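Local structure of structure-specific endonuclease subunit slx4 (Schizosaccharomyces pombe, 4ZDT) at residues S13-Q18 and K44-N49. The protein regulates, through a C-terminal domain that binds Slx1, the Slx1-Slx4 endonuclease that cuts branched DNA near junctions during repair and recombination. Sequence-based numbering, arbitrary orientation.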
ATOM      1  N   SER B  13      -3.716  -9.935   0.136  1.00 22.80           N
ATOM      2  CA  SER B  13      -2.597  -9.010  -0.029  1.00 22.90           C
ATOM      3  C   SER B  13      -2.028  -9.083  -1.448  1.00 23.32           C
ATOM      4  O   SER B  13      -1.742  -8.039  -2.060  1.00 23.07           O
ATOM      5  CB  SER B  13      -1.501  -9.269   1.008  1.00 23.17           C
ATOM      6  OG  SER B  13      -2.011  -9.104   2.339  1.00 22.60           O
ATOM      7  N   GLN B  14      -1.866 -10.307  -1.963  1.00 23.38           N
ATOM      8  CA  GLN B  14      -1.341 -10.504  -3.309  1.00 24.13           C
ATOM      9  C   GLN B  14      -2.220  -9.876  -4.366  1.00 23.62           C
ATOM     10  O   GLN B  14      -1.701  -9.270  -5.303  1.00 24.86           O
ATOM     11  CB  GLN B  14      -1.054 -11.982  -3.626  1.00 24.14           C
ATOM     12  CG  GLN B  14       0.066 -12.583  -2.787  1.00 27.58           C
ATOM     13  CD  GLN B  14       1.385 -11.843  -2.938  1.00 32.66           C
ATOM     14  OE1 GLN B  14       1.938 -11.743  -4.041  1.00 36.00           O
ATOM     15  NE2 GLN B  14       1.900 -11.325  -1.836  1.00 31.48           N
ATOM     16  N   VAL B  15      -3.541  -9.972  -4.223  1.00 22.79           N
ATOM     17  CA  VAL B  15      -4.427  -9.338  -5.189  1.00 22.85           C
ATOM     18  C   VAL B  15      -4.318  -7.802  -5.161  1.00 22.96           C
ATOM     19  O   VAL B  15      -4.260  -7.128  -6.218  1.00 22.59           O
ATOM     20  CB  VAL B  15      -5.902  -9.760  -4.992  1.00 23.80           C
ATOM     21  CG1 VAL B  15      -6.776  -8.967  -5.911  1.00 23.75           C
ATOM     22  CG2 VAL B  15      -6.077 -11.280  -5.274  1.00 23.74           C
ATOM     23  N   VAL B  16      -4.310  -7.250  -3.948  1.00 21.89           N
ATOM     24  CA  VAL B  16      -4.160  -5.811  -3.761  1.00 21.95           C
ATOM     25  C   VAL B  16      -2.899  -5.293  -4.453  1.00 22.33           C
ATOM     26  O   VAL B  16      -2.946  -4.262  -5.132  1.00 24.11           O
ATOM     27  CB  VAL B  16      -4.144  -5.455  -2.241  1.00 21.93           C
ATOM     28  CG1 VAL B  16      -3.734  -3.985  -2.013  1.00 21.30           C
ATOM     29  CG2 VAL B  16      -5.526  -5.729  -1.645  1.00 20.28           C
ATOM     30  N   LYS B  17      -1.798  -6.021  -4.288  1.00 22.99           N
ATOM     31  CA  LYS B  17      -0.483  -5.609  -4.748  1.00 24.00           C
ATOM     32  C   LYS B  17      -0.178  -5.977  -6.195  1.00 25.28           C
ATOM     33  O   LYS B  17       0.713  -5.381  -6.813  1.00 24.75           O
ATOM     34  CB  LYS B  17       0.609  -6.185  -3.835  1.00 24.04           C
ATOM     35  CG  LYS B  17       0.577  -5.596  -2.421  1.00 23.51           C
ATOM     36  CD  LYS B  17       1.781  -6.015  -1.594  1.00 25.06           C
ATOM     37  CE  LYS B  17       1.735  -7.485  -1.194  1.00 25.09           C
ATOM     38  NZ  LYS B  17       2.916  -7.808  -0.308  1.00 23.37           N
ATOM     39  N   GLN B  18      -0.923  -6.934  -6.739  1.00 25.71           N
ATOM     40  CA  GLN B  18      -0.626  -7.432  -8.093  1.00 27.28           C
ATOM     41  C   GLN B  18      -1.625  -7.028  -9.166  1.00 27.59           C
ATOM     42  O   GLN B  18      -1.306  -7.102 -10.353  1.00 27.88           O
ATOM     43  CB  GLN B  18      -0.438  -8.937  -8.081  1.00 26.53           C
ATOM     44  CG  GLN B  18       0.815  -9.364  -7.335  1.00 29.01           C
ATOM     45  CD  GLN B  18       1.082 -10.850  -7.424  1.00 31.57           C
ATOM     46  OE1 GLN B  18       0.161 -11.659  -7.607  1.00 34.07           O
ATOM     47  NE2 GLN B  18       2.342 -11.226  -7.252  1.00 31.40           N
ATOM     48  N   LYS B  44     -13.713 -10.259  -5.951  1.00 29.38           N
ATOM     49  CA  LYS B  44     -14.390 -11.291  -6.750  1.00 31.06           C
ATOM     50  C   LYS B  44     -14.068 -11.134  -8.247  1.00 32.14           C
ATOM     51  O   LYS B  44     -13.740 -12.114  -8.931  1.00 31.58           O
ATOM     52  CB  LYS B  44     -15.895 -11.244  -6.486  1.00 31.17           C
ATOM     53  CG  LYS B  44     -16.700 -12.340  -7.184  1.00 32.78           C
ATOM     54  CD  LYS B  44     -18.180 -12.192  -6.848  1.00 34.95           C
ATOM     55  CE  LYS B  44     -19.040 -13.052  -7.789  1.00 38.02           C
ATOM     56  NZ  LYS B  44     -20.469 -12.994  -7.360  1.00 41.79           N
ATOM     57  N   ARG B  45     -14.128  -9.892  -8.734  1.00 33.72           N
ATOM     58  CA  ARG B  45     -13.722  -9.562 -10.116  1.00 35.07           C
ATOM     59  C   ARG B  45     -12.269  -9.917 -10.420  1.00 35.22           C
ATOM     60  O   ARG B  45     -11.905 -10.083 -11.588  1.00 35.40           O
ATOM     61  CB  ARG B  45     -13.949  -8.070 -10.413  1.00 35.49           C
ATOM     62  CG  ARG B  45     -15.414  -7.679 -10.602  1.00 38.97           C
ATOM     63  CD  ARG B  45     -15.564  -6.224 -11.118  1.00 45.36           C
ATOM     64  NE  ARG B  45     -15.816  -5.267 -10.035  1.00 49.23           N
ATOM     65  CZ  ARG B  45     -15.015  -4.254  -9.695  1.00 50.28           C
ATOM     66  NH1 ARG B  45     -13.880  -4.023 -10.351  1.00 50.31           N
ATOM     67  NH2 ARG B  45     -15.362  -3.460  -8.686  1.00 50.99           N
ATOM     68  N   LYS B  46     -11.437 -10.029  -9.383  1.00 35.06           N
ATOM     69  CA  LYS B  46     -10.032 -10.412  -9.574  1.00 35.29           C
ATOM     70  C   LYS B  46      -9.809 -11.908  -9.339  1.00 35.13           C
ATOM     71  O   LYS B  46      -8.695 -12.319  -9.006  1.00 35.64           O
ATOM     72  CB  LYS B  46      -9.103  -9.618  -8.640  1.00 35.48           C
ATOM     73  CG  LYS B  46      -9.296  -8.100  -8.590  1.00 36.53           C
ATOM     74  CD  LYS B  46      -8.963  -7.442  -9.901  1.00 37.19           C
ATOM     75  CE  LYS B  46      -9.007  -5.930  -9.777  1.00 38.04           C
ATOM     76  NZ  LYS B  46     -10.386  -5.397  -9.687  1.00 40.47           N
ATOM     77  N   ASN B  47     -10.861 -12.708  -9.496  1.00 35.33           N
ATOM     78  CA  ASN B  47     -10.798 -14.153  -9.265  1.00 35.30           C
ATOM     79  C   ASN B  47     -10.446 -14.508  -7.804  1.00 33.82           C
ATOM     80  O   ASN B  47      -9.691 -15.453  -7.564  1.00 34.29           O
ATOM     81  CB  ASN B  47      -9.765 -14.815 -10.206  1.00 36.52           C
ATOM     82  CG  ASN B  47     -10.371 -15.318 -11.506  1.00 40.16           C
ATOM     83  OD1 ASN B  47     -11.589 -15.291 -11.701  1.00 45.59           O
ATOM     84  ND2 ASN B  47      -9.510 -15.794 -12.410  1.00 41.79           N
ATOM     85  N   LEU B  48     -10.960 -13.744  -6.839  1.00 31.81           N
ATOM     86  CA  LEU B  48     -10.719 -14.065  -5.419  1.00 29.75           C
ATOM     87  C   LEU B  48     -11.991 -13.999  -4.581  1.00 28.59           C
ATOM     88  O   LEU B  48     -12.475 -12.911  -4.269  1.00 28.77           O
ATOM     89  CB  LEU B  48      -9.633 -13.163  -4.794  1.00 29.49           C
ATOM     90  CG  LEU B  48      -9.226 -13.573  -3.357  1.00 28.01           C
ATOM     91  CD1 LEU B  48      -8.390 -14.825  -3.391  1.00 27.70           C
ATOM     92  CD2 LEU B  48      -8.468 -12.481  -2.623  1.00 25.83           C
ATOM     93  N   ASN B  49     -12.517 -15.168  -4.203  1.00 27.56           N
ATOM     94  CA  ASN B  49     -13.736 -15.242  -3.358  1.00 26.65           C
ATOM     95  C   ASN B  49     -13.372 -15.382  -1.888  1.00 26.19           C
ATOM     96  O   ASN B  49     -12.830 -16.421  -1.484  1.00 25.86           O
ATOM     97  CB  ASN B  49     -14.618 -16.439  -3.747  1.00 26.19           C
ATOM     98  CG  ASN B  49     -14.912 -16.499  -5.240  1.00 27.37           C
ATOM     99  OD1 ASN B  49     -14.654 -17.525  -5.906  1.00 28.62           O
ATOM    100  ND2 ASN B  49     -15.466 -15.425  -5.763  1.00 25.51           N
TER
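Val-15 reaches from helix 3-18 with its two methyls divided between Lys-46 and Leu-48. Val-15 CG1 lies 3.6 Å from Lys-46 CB and 3.8 Å from Lys-46 CG, so the lysine contributes the aliphatic root of its chain. CG2 of Val-15 meets CD2 of Leu-48 at 3.8 Å, one branch against another. The valine torsion explains this division: with chi1 at 174°, CG1 stands opposite the backbone N and CG2 opposite the carbonyl carbon. No hydrogen bond crosses between the segments; the 135 Å² buried in total is small, and Val-15, Lys-46 and Leu-48 all stay partly exposed, so this is a contact at the surface. Lys-46 bends at chi2 (-66°) and again at chi4, which carries its amino end away from Val-15; its charged group makes a cation-pi contact with Trp-42, whose side chain also touches Val-15. Leu-48 extends the apolar patch to Leu-43, Ala-11 and Ile-12. On helix 3-18, Ser-13, Gln-14 and Lys-17 hydrogen-bond to the Slx1 chain, whereas Val-15 packs within its own chain. What places Lys-46 and Leu-48 is the end of helix 36-45: Asn-47 N bonds to Lys-44 O at 3.0 Å, Leu-48 N bonds to Leu-43 O, and Asn-47 takes a positive phi of 62°. This is a Schellman motif with Asn-47 as C-prime residue, here docking a helix terminus against helix 3-18 in the all-helical Slx4 C-terminal domain.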